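Gamma-glutamyltranspeptidase (Klebsiella pneumoniae subsp. pneumoniae, PDB 5HFT) catalyses the conversion of oxamate to oxalate in the uric acid degradation pathway, as a member of the gamma-glutamyltransferase family. Local coordinates at residues I67-P72 with D164-T169; D96-A101 with R255-G260. All coordinates share one frame; numbering follows the deposited sequence.

Interaction 1 of 2, residues I67-P72 with D164-T169; sequences IAVVYP and DGIPVT
Ile166 packs its methyl groups against the last turn of helix 56-70. Ile166 CG2 is the branch that meets both valines, 3.5 Å from Val69 CG1 and 3.9 Å from Val70 CG2, with the side chains meeting at a slant. The other branch runs over the helix backbone. The chi1 of 62° sets Ile166 CG1 between its own backbone N and carbonyl carbon, and the extended chi2 of 157° carries CD1 on toward the helix end. There Ile166 CD1 lies 3.7 Å from Val70 O and 3.8 Å from Val69 O. These are van der Waals contacts of a methyl with backbone oxygens.

In the family's αββα fold, helices pack round the sheets. Here the end of helix 56-70 meets the short link between helices 156-164 and 170-178. Apolar packing joins the segments in a buried region, with Thr169 partly exposed. Tyr71 and, with a positive phi, Gly165 are the first residues to leave helical angles after helices 56-70 and 156-164. Strand 166-167 follows and pairs with strand 205-206, and Thr169 stands at the N-cap position of helix 170-178. Tyr161 of helix 156-164 also touches Val69 and Ile166.

The aromatic contact is between Tyr71 and Thr169. The two side chains cross at about a right angle. Tyr71 CE1 is the ring atom concerned, 3.4 Å from Thr169 CG2, which approaches obliquely. Thr169 CB lies at the ring edge, in plane, 3.7 Å from Tyr71 CE1. Thr169 OG1 sits 3.5 Å from Tyr71 CE1. His39 touches both Val70 and Thr169, and Ser171 lies against Tyr71.

Interaction 2 of 2, residues D96-A101 with R255-G260; sequences DASGAA and RARRPG
Asp96 and Arg257 form a single antiparallel bridge, a hydrogen-bonded pair. Asp96 N donates to Arg257 O at 3.1 Å, and Arg257 N donates to Asp96 O at 2.9 Å. The side chains lie side by side and point the same way. With chi1 at -180°, the Asp96 side chain extends away from its own backbone N and runs alongside Arg257. Asp96 OD2 meets the guanidinium edge in plane, in a long salt bridge of 3.6 Å to Arg257 NH1. The two planes are nearly perpendicular, at 89°. Asp96 CB also rests on Pro259 CD. Next, Ala97 CB touches Ala256 CB at 4.0 Å. Ser98 OG donates to Asp96 OD1 on its syn side, 2.8 Å away, and so helps fix the carboxylate. OG also accepts a weak bond from Arg257 NH1. The carbonyl O of Ser98 lies over one guanidinium face, without hydrogen-bonding geometry. By its one bridge the 255-260 loop pairs with strand 93-97 on the side away from strand 80-86, where Ala97 bonds to Gly81. Phe82 lies against Asp96 and Ser98. Ser132 of helix 130-144 touches Ala97 and Ala256, and the loop leads from helix 248-252 into strand 262-266.

After strands 28-30 and 34-37 and helix 40-51, the chain reaches helix 56-70, whose end gives one half of interaction 1. It then runs through strands 80-86 and 93-97 to residues 96-101, the first half of interaction 2. Interaction 1 closes at 164-169, after helices 130-144 and 156-164. Interaction 2 closes later, at 255-260, with 153 residues between its segments. The two loops therefore cross and do not nest. Interaction 1 ties helix 56-70 to the junction of helices 156-164 and 170-178. Interaction 2 ties strand 93-97 to the approach to strand 262-266. Their centres are 27 Å apart, on opposite sides of the chain's centre, and they do not touch.

Interaction 1 of 2, residues I67-P72 with D164-T169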
ATOM      1  N   ILE A  67      -1.514  -9.276   6.729  1.00 35.71           N
ATOM      2  CA  ILE A  67      -0.599  -8.171   7.019  1.00 33.74           C
ATOM      3  C   ILE A  67      -1.253  -7.096   7.880  1.00 35.56           C
ATOM      4  O   ILE A  67      -0.561  -6.195   8.374  1.00 36.13           O
ATOM      5  CB  ILE A  67      -0.043  -7.593   5.692  1.00 30.49           C
ATOM      6  CG1 ILE A  67       1.190  -6.729   5.915  1.00 31.97           C
ATOM      7  CG2 ILE A  67      -1.085  -6.766   4.950  1.00 32.06           C
ATOM      8  CD1 ILE A  67       2.442  -7.488   6.080  1.00 31.94           C
ATOM      9  N   ALA A  68      -2.580  -7.136   8.037  1.00 36.87           N
ATOM     10  CA  ALA A  68      -3.245  -6.225   8.963  1.00 34.70           C
ATOM     11  C   ALA A  68      -3.089  -6.701  10.393  1.00 39.11           C
ATOM     12  O   ALA A  68      -2.822  -5.906  11.297  1.00 47.14           O
ATOM     13  CB  ALA A  68      -4.723  -6.091   8.612  1.00 33.20           C
ATOM     14  N   VAL A  69      -3.194  -8.000  10.616  1.00 39.18           N
ATOM     15  CA  VAL A  69      -2.977  -8.519  11.955  1.00 34.19           C
ATOM     16  C   VAL A  69      -1.510  -8.385  12.344  1.00 43.34           C
ATOM     17  O   VAL A  69      -1.197  -7.969  13.463  1.00 51.21           O
ATOM     18  CB  VAL A  69      -3.441  -9.983  12.020  1.00 35.89           C
ATOM     19  CG1 VAL A  69      -3.087 -10.595  13.340  1.00 35.08           C
ATOM     20  CG2 VAL A  69      -4.939 -10.094  11.745  1.00 34.29           C
ATOM     21  N   VAL A  70      -0.591  -8.657  11.408  1.00 43.40           N
ATOM     22  CA  VAL A  70       0.827  -8.847  11.739  1.00 39.53           C
ATOM     23  C   VAL A  70       1.645  -7.547  11.766  1.00 43.83           C
ATOM     24  O   VAL A  70       2.629  -7.465  12.515  1.00 43.17           O
ATOM     25  CB  VAL A  70       1.450  -9.869  10.772  1.00 44.43           C
ATOM     26  CG1 VAL A  70       2.871 -10.205  11.188  1.00 45.90           C
ATOM     27  CG2 VAL A  70       0.625 -11.136  10.751  1.00 40.43           C
ATOM     28  N   TYR A  71       1.284  -6.534  10.961  1.00 39.33           N
ATOM     29  CA  TYR A  71       1.888  -5.199  11.037  1.00 36.80           C
ATOM     30  C   TYR A  71       0.862  -4.120  11.399  1.00 43.26           C
ATOM     31  O   TYR A  71       0.715  -3.132  10.662  1.00 40.19           O
ATOM     32  CB  TYR A  71       2.569  -4.825   9.722  1.00 38.57           C
ATOM     33  CG  TYR A  71       4.014  -5.259   9.588  1.00 41.28           C
ATOM     34  CD1 TYR A  71       4.746  -5.700  10.690  1.00 44.06           C
ATOM     35  CD2 TYR A  71       4.649  -5.220   8.361  1.00 40.93           C
ATOM     36  CE1 TYR A  71       6.071  -6.107  10.570  1.00 42.21           C
ATOM     37  CE2 TYR A  71       5.984  -5.632   8.222  1.00 49.35           C
ATOM     38  CZ  TYR A  71       6.693  -6.070   9.330  1.00 49.46           C
ATOM     39  OH  TYR A  71       8.019  -6.471   9.192  1.00 46.11           O
ATOM     40  N   PRO A  72       0.164  -4.251  12.539  1.00 39.98           N
ATOM     41  CA  PRO A  72      -0.962  -3.338  12.822  1.00 35.06           C
ATOM     42  C   PRO A  72      -0.581  -1.871  12.981  1.00 39.85           C
ATOM     43  O   PRO A  72      -1.469  -1.002  12.879  1.00 36.80           O
ATOM     44  CB  PRO A  72      -1.544  -3.895  14.132  1.00 40.30           C
ATOM     45  CG  PRO A  72      -0.425  -4.631  14.771  1.00 42.46           C
ATOM     46  CD  PRO A  72       0.353  -5.233  13.625  1.00 38.63           C
ATOM     47  N   ASP A 164      -5.042 -16.337  18.143  1.00 43.00           N
ATOM     48  CA  ASP A 164      -4.022 -17.245  18.623  1.00 41.66           C
ATOM     49  C   ASP A 164      -2.657 -16.599  18.686  1.00 39.11           C
ATOM     50  O   ASP A 164      -1.759 -17.144  19.328  1.00 41.76           O
ATOM     51  CB  ASP A 164      -4.035 -18.488  17.728  1.00 39.75           C
ATOM     52  CG  ASP A 164      -5.444 -19.057  17.586  1.00 43.99           C
ATOM     53  OD1 ASP A 164      -5.965 -19.550  18.602  1.00 57.73           O
ATOM     54  OD2 ASP A 164      -6.070 -18.950  16.512  1.00 43.61           O
ATOM     55  N   GLY A 165      -2.472 -15.495  17.983  1.00 33.79           N
ATOM     56  CA  GLY A 165      -1.369 -14.599  18.219  1.00 37.57           C
ATOM     57  C   GLY A 165      -0.410 -14.527  17.049  1.00 34.09           C
ATOM     58  O   GLY A 165      -0.367 -15.408  16.190  1.00 37.83           O
ATOM     59  N   ILE A 166       0.405 -13.481  17.066  1.00 33.79           N
ATOM     60  CA  ILE A 166       1.443 -13.276  16.063  1.00 33.91           C
ATOM     61  C   ILE A 166       2.774 -13.237  16.797  1.00 36.68           C
ATOM     62  O   ILE A 166       2.828 -12.954  18.009  1.00 39.22           O
ATOM     63  CB  ILE A 166       1.223 -11.979  15.248  1.00 35.09           C
ATOM     64  CG1 ILE A 166       1.269 -10.745  16.162  1.00 35.44           C
ATOM     65  CG2 ILE A 166      -0.077 -12.054  14.483  1.00 33.86           C
ATOM     66  CD1 ILE A 166       1.618  -9.447  15.473  1.00 31.64           C
ATOM     67  N   PRO A 167       3.868 -13.518  16.101  1.00 35.92           N
ATOM     68  CA  PRO A 167       5.185 -13.205  16.667  1.00 31.68           C
ATOM     69  C   PRO A 167       5.387 -11.703  16.604  1.00 33.72           C
ATOM     70  O   PRO A 167       5.371 -11.125  15.516  1.00 33.81           O
ATOM     71  CB  PRO A 167       6.159 -13.952  15.747  1.00 29.87           C
ATOM     72  CG  PRO A 167       5.295 -14.943  14.976  1.00 32.27           C
ATOM     73  CD  PRO A 167       3.959 -14.300  14.856  1.00 36.44           C
ATOM     74  N   VAL A 168       5.530 -11.063  17.768  1.00 31.88           N
ATOM     75  CA  VAL A 168       5.681  -9.610  17.745  1.00 35.12           C
ATOM     76  C   VAL A 168       6.898  -9.270  16.905  1.00 30.11           C
ATOM     77  O   VAL A 168       8.013  -9.732  17.167  1.00 27.73           O
ATOM     78  CB  VAL A 168       5.767  -9.026  19.164  1.00 32.37           C
ATOM     79  CG1 VAL A 168       6.022  -7.526  19.122  1.00 29.90           C
ATOM     80  CG2 VAL A 168       4.485  -9.251  19.873  1.00 27.25           C
ATOM     81  N   THR A 169       6.678  -8.514  15.852  1.00 33.47           N
ATOM     82  CA  THR A 169       7.809  -7.969  15.130  1.00 34.29           C
ATOM     83  C   THR A 169       8.552  -6.940  15.979  1.00 31.45           C
ATOM     84  O   THR A 169       8.006  -6.315  16.891  1.00 31.50           O
ATOM     85  CB  THR A 169       7.327  -7.373  13.812  1.00 33.74           C
ATOM     86  OG1 THR A 169       6.058  -6.732  14.040  1.00 35.88           O
ATOM     87  CG2 THR A 169       7.204  -8.468  12.755  1.00 26.51           C
TER

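Interaction 2 of 2, residues D96-A101 with R255-G260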
ATOM      1  N   ASP A  96      -8.858   2.960  -6.354  1.00 36.71           N
ATOM      2  CA  ASP A  96      -8.545   3.939  -5.320  1.00 36.05           C
ATOM      3  C   ASP A  96      -9.500   3.647  -4.173  1.00 37.11           C
ATOM      4  O   ASP A  96     -10.664   4.054  -4.191  1.00 39.49           O
ATOM      5  CB  ASP A  96      -8.716   5.363  -5.838  1.00 39.31           C
ATOM      6  CG  ASP A  96      -8.394   6.411  -4.786  1.00 38.74           C
ATOM      7  OD1 ASP A  96      -8.284   6.048  -3.602  1.00 38.71           O
ATOM      8  OD2 ASP A  96      -8.312   7.613  -5.125  1.00 45.01           O
ATOM      9  N   ALA A  97      -9.024   2.936  -3.168  1.00 37.03           N
ATOM     10  CA  ALA A  97      -9.906   2.587  -2.060  1.00 38.47           C
ATOM     11  C   ALA A  97      -9.626   3.472  -0.852  1.00 35.95           C
ATOM     12  O   ALA A  97      -9.359   2.981   0.238  1.00 38.03           O
ATOM     13  CB  ALA A  97      -9.761   1.100  -1.730  1.00 37.05           C
ATOM     14  N   SER A  98      -9.656   4.790  -1.029  1.00 32.30           N
ATOM     15  CA  SER A  98      -9.395   5.716   0.058  1.00 35.45           C
ATOM     16  C   SER A  98     -10.662   6.490   0.408  1.00 43.29           C
ATOM     17  O   SER A  98     -11.399   6.935  -0.477  1.00 50.15           O
ATOM     18  CB  SER A  98      -8.240   6.663  -0.282  1.00 33.99           C
ATOM     19  OG  SER A  98      -8.593   7.585  -1.283  1.00 42.06           O
ATOM     20  N   GLY A  99     -10.908   6.657   1.703  1.00 44.56           N
ATOM     21  CA  GLY A  99     -12.146   7.258   2.159  1.00 44.89           C
ATOM     22  C   GLY A  99     -12.119   8.770   2.232  1.00 40.15           C
ATOM     23  O   GLY A  99     -11.071   9.399   2.320  1.00 41.07           O
ATOM     24  N   ALA A 100     -13.314   9.347   2.202  1.00 44.39           N
ATOM     25  CA  ALA A 100     -13.486  10.790   2.262  1.00 46.84           C
ATOM     26  C   ALA A 100     -13.662  11.269   3.705  1.00 40.88           C
ATOM     27  O   ALA A 100     -13.973  10.491   4.610  1.00 39.04           O
ATOM     28  CB  ALA A 100     -14.686  11.209   1.415  1.00 43.12           C
ATOM     29  N   ALA A 101     -13.447  12.571   3.908  1.00 43.63           N
ATOM     30  CA  ALA A 101     -13.712  13.178   5.209  1.00 44.74           C
ATOM     31  C   ALA A 101     -15.144  12.893   5.647  1.00 45.39           C
ATOM     32  O   ALA A 101     -16.042  12.690   4.823  1.00 47.13           O
ATOM     33  CB  ALA A 101     -13.468  14.690   5.165  1.00 37.66           C
ATOM     34  N   ARG A 255     -17.847   3.970  -1.786  1.00 48.85           N
ATOM     35  CA  ARG A 255     -17.378   2.908  -2.671  1.00 44.79           C
ATOM     36  C   ARG A 255     -15.917   3.158  -3.034  1.00 38.53           C
ATOM     37  O   ARG A 255     -15.454   4.302  -3.070  1.00 41.96           O
ATOM     38  CB  ARG A 255     -18.236   2.804  -3.970  1.00 40.89           C
ATOM     39  CG  ARG A 255     -19.604   2.130  -3.812  1.00 47.43           C
ATOM     40  CD  ARG A 255     -19.488   0.585  -3.954  1.00 47.87           C
ATOM     41  NE  ARG A 255     -20.663  -0.121  -3.420  1.00 51.81           N
ATOM     42  CZ  ARG A 255     -20.695  -1.425  -3.148  1.00 50.36           C
ATOM     43  NH1 ARG A 255     -19.617  -2.169  -3.342  1.00 46.70           N
ATOM     44  NH2 ARG A 255     -21.793  -1.991  -2.650  1.00 48.19           N
ATOM     45  N   ALA A 256     -15.174   2.082  -3.263  1.00 39.94           N
ATOM     46  CA  ALA A 256     -13.864   2.263  -3.875  1.00 42.09           C
ATOM     47  C   ALA A 256     -14.041   2.878  -5.259  1.00 39.71           C
ATOM     48  O   ALA A 256     -14.914   2.464  -6.030  1.00 36.63           O
ATOM     49  CB  ALA A 256     -13.116   0.934  -3.978  1.00 39.12           C
ATOM     50  N   ARG A 257     -13.188   3.849  -5.577  1.00 37.13           N
ATOM     51  CA  ARG A 257     -13.164   4.500  -6.876  1.00 33.30           C
ATOM     52  C   ARG A 257     -12.389   3.655  -7.882  1.00 36.98           C
ATOM     53  O   ARG A 257     -11.678   2.714  -7.524  1.00 41.42           O
ATOM     54  CB  ARG A 257     -12.522   5.876  -6.760  1.00 34.02           C
ATOM     55  CG  ARG A 257     -13.293   6.830  -5.885  1.00 38.08           C
ATOM     56  CD  ARG A 257     -12.384   7.839  -5.205  1.00 40.28           C
ATOM     57  NE  ARG A 257     -12.988   8.291  -3.958  1.00 43.97           N
ATOM     58  CZ  ARG A 257     -12.304   8.585  -2.854  1.00 52.63           C
ATOM     59  NH1 ARG A 257     -10.980   8.464  -2.840  1.00 54.57           N
ATOM     60  NH2 ARG A 257     -12.941   8.991  -1.757  1.00 51.91           N
ATOM     61  N   ARG A 258     -12.571   3.955  -9.164  1.00 36.93           N
ATOM     62  CA  ARG A 258     -11.842   3.269 -10.229  1.00 30.75           C
ATOM     63  C   ARG A 258     -11.302   4.265 -11.234  1.00 30.70           C
ATOM     64  O   ARG A 258     -11.773   4.323 -12.371  1.00 35.71           O
ATOM     65  CB  ARG A 258     -12.717   2.230 -10.924  1.00 27.98           C
ATOM     66  CG  ARG A 258     -13.234   1.175  -9.975  1.00 37.37           C
ATOM     67  CD  ARG A 258     -12.397  -0.063 -10.089  1.00 34.15           C
ATOM     68  NE  ARG A 258     -12.283  -0.431 -11.487  1.00 31.60           N
ATOM     69  CZ  ARG A 258     -13.017  -1.368 -12.065  1.00 34.22           C
ATOM     70  NH1 ARG A 258     -13.921  -2.043 -11.356  1.00 27.86           N
ATOM     71  NH2 ARG A 258     -12.846  -1.614 -13.360  1.00 39.35           N
ATOM     72  N   PRO A 259     -10.294   5.046 -10.861  1.00 30.94           N
ATOM     73  CA  PRO A 259      -9.695   5.974 -11.811  1.00 31.97           C
ATOM     74  C   PRO A 259      -8.857   5.214 -12.815  1.00 41.65           C
ATOM     75  O   PRO A 259      -8.573   4.022 -12.667  1.00 47.38           O
ATOM     76  CB  PRO A 259      -8.806   6.863 -10.945  1.00 33.62           C
ATOM     77  CG  PRO A 259      -8.422   6.003  -9.839  1.00 34.36           C
ATOM     78  CD  PRO A 259      -9.623   5.117  -9.553  1.00 39.24           C
ATOM     79  N   GLY A 260      -8.431   5.944 -13.833  1.00 40.38           N
ATOM     80  CA  GLY A 260      -7.532   5.426 -14.824  1.00 37.01           C
ATOM     81  C   GLY A 260      -6.100   5.576 -14.360  1.00 44.63           C
ATOM     82  O   GLY A 260      -5.735   6.568 -13.723  1.00 47.89           O
TER